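Local structure of D-threo-3-hydroxyaspartate dehydratase (Delftia, 3WQC) at residues B[317-322]-B[347-352]. The protein catalyses the pyridoxal 5'-phosphate-dependent deamination of D-threo-3-hydroxyaspartate to oxaloacetate and ammonium, and also dehydrates D-serine. Numbering follows the deposited sequence.
Sequences RVMPGF and TRFPLG
Phe322 and Phe349 meet through their rings while their CA atoms stay 10.8 Å apart; on one side a type II turn from Met319 is closed by Phe322 N bonding to Met319 O, and on the other the chain leaves a helix at Phe349. Gly321 suits the turn's third position (phi 82°), where a side chain would press on the preceding carbonyl O. Phe349 drives its edge into one face of Phe322, Phe349 CE2 standing over the ring centre, with centroids 5.1 Å apart and planes at 81°. Met319 arrives from the opposite direction, its SD at the Phe349 ring edge and Met319 CE 3.7 Å from Phe349 CE1; an unbranched, flexible thioether, bent at chi3 (81°), can curl between that rim and the Arg348 guanidinium edge. Arg348, long enough to reach across, turns one guanidinium face to the Phe322 rim, Arg348 NH1 lying 3.6 Å from Phe322 CE2, while NH2 makes a weak, long ion pair with Glu342. With Phe322 cut back to an alanine, the Phe349 edge would probably lose the face it points into and the guanidinium its neighbouring rim. Leu334 touches both rings. This T-shaped pair, flanked by a Met-aromatic contact, packs a beta turn against a helix exit in the serine dehydratase-like domain.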
# COMPACT_ATOMS: atom_id res chain seq x y z
N ARG B 317 11.13 -21.89 3.14
CA ARG B 317 12.57 -21.86 2.90
C ARG B 317 12.91 -21.08 1.63
O ARG B 317 12.34 -21.25 0.57
CB ARG B 317 13.15 -23.24 2.77
CG ARG B 317 12.70 -24.25 3.77
CD ARG B 317 13.50 -25.51 3.45
NE ARG B 317 12.87 -26.73 3.91
CZ ARG B 317 12.00 -27.43 3.20
NH1 ARG B 317 11.65 -27.03 2.01
NH2 ARG B 317 11.47 -28.53 3.69
N VAL B 318 13.90 -20.26 1.73
CA VAL B 318 14.30 -19.44 0.60
C VAL B 318 14.68 -20.27 -0.62
O VAL B 318 15.40 -21.28 -0.51
CB VAL B 318 15.49 -18.57 1.05
CG1 VAL B 318 16.21 -17.97 -0.16
CG2 VAL B 318 14.92 -17.51 2.04
N MET B 319 14.26 -19.80 -1.80
CA MET B 319 14.64 -20.39 -3.07
C MET B 319 15.64 -19.45 -3.75
O MET B 319 15.25 -18.49 -4.46
CB MET B 319 13.41 -20.68 -3.98
CG MET B 319 12.54 -21.75 -3.40
SD MET B 319 11.08 -22.04 -4.46
CE MET B 319 11.84 -23.11 -5.70
N PRO B 320 16.94 -19.72 -3.51
CA PRO B 320 17.90 -18.66 -3.91
C PRO B 320 17.89 -18.32 -5.41
O PRO B 320 17.71 -19.21 -6.28
CB PRO B 320 19.27 -19.25 -3.55
CG PRO B 320 18.99 -20.60 -3.00
CD PRO B 320 17.57 -20.81 -2.72
N GLY B 321 18.06 -17.03 -5.70
CA GLY B 321 18.03 -16.59 -7.10
C GLY B 321 16.71 -16.34 -7.77
O GLY B 321 16.71 -15.80 -8.88
N PHE B 322 15.57 -16.68 -7.10
CA PHE B 322 14.24 -16.30 -7.63
C PHE B 322 13.65 -15.20 -6.81
O PHE B 322 13.61 -15.32 -5.55
CB PHE B 322 13.31 -17.51 -7.64
CG PHE B 322 13.74 -18.57 -8.67
CD1 PHE B 322 13.60 -18.35 -10.04
CD2 PHE B 322 14.39 -19.69 -8.23
CE1 PHE B 322 13.98 -19.32 -10.98
CE2 PHE B 322 14.80 -20.68 -9.12
CZ PHE B 322 14.63 -20.48 -10.50
N THR B 347 7.96 -26.22 -15.26
CA THR B 347 8.28 -27.44 -14.47
C THR B 347 8.80 -27.00 -13.09
O THR B 347 8.48 -27.60 -12.06
CB THR B 347 9.15 -28.57 -15.29
OG1 THR B 347 10.51 -28.19 -15.27
CG2 THR B 347 8.67 -28.67 -16.71
N ARG B 348 9.57 -25.90 -13.05
CA ARG B 348 10.05 -25.45 -11.75
C ARG B 348 8.91 -24.92 -10.84
O ARG B 348 8.91 -25.10 -9.61
CB ARG B 348 11.10 -24.38 -11.91
CG ARG B 348 11.71 -24.09 -10.57
CD ARG B 348 12.42 -25.31 -10.04
NE ARG B 348 13.78 -25.00 -10.41
CZ ARG B 348 14.65 -24.43 -9.60
NH1 ARG B 348 14.34 -24.20 -8.33
NH2 ARG B 348 15.87 -24.18 -10.07
N PHE B 349 7.99 -24.22 -11.46
CA PHE B 349 6.86 -23.57 -10.78
C PHE B 349 5.53 -23.93 -11.46
O PHE B 349 4.94 -23.09 -12.14
CB PHE B 349 7.08 -22.05 -10.71
CG PHE B 349 8.27 -21.65 -9.91
CD1 PHE B 349 8.22 -21.65 -8.48
CD2 PHE B 349 9.47 -21.26 -10.54
CE1 PHE B 349 9.38 -21.25 -7.74
CE2 PHE B 349 10.60 -20.91 -9.79
CZ PHE B 349 10.56 -20.91 -8.41
N PRO B 350 4.97 -25.13 -11.19
CA PRO B 350 3.74 -25.50 -11.99
C PRO B 350 2.49 -24.65 -11.62
O PRO B 350 2.40 -24.11 -10.46
CB PRO B 350 3.50 -26.98 -11.59
CG PRO B 350 4.83 -27.42 -11.10
CD PRO B 350 5.52 -26.28 -10.45
N LEU B 351 1.57 -24.46 -12.57
CA LEU B 351 0.33 -23.79 -12.29
C LEU B 351 -0.28 -24.34 -11.01
O LEU B 351 -0.25 -25.58 -10.78
CB LEU B 351 -0.66 -23.98 -13.48
CG LEU B 351 -2.13 -23.43 -13.38
CD1 LEU B 351 -2.16 -21.91 -13.43
CD2 LEU B 351 -3.15 -23.99 -14.42
N GLY B 352 -0.73 -23.42 -10.13
CA GLY B 352 -1.31 -23.81 -8.85
C GLY B 352 -0.36 -24.05 -7.70
O GLY B 352 -0.82 -24.13 -6.58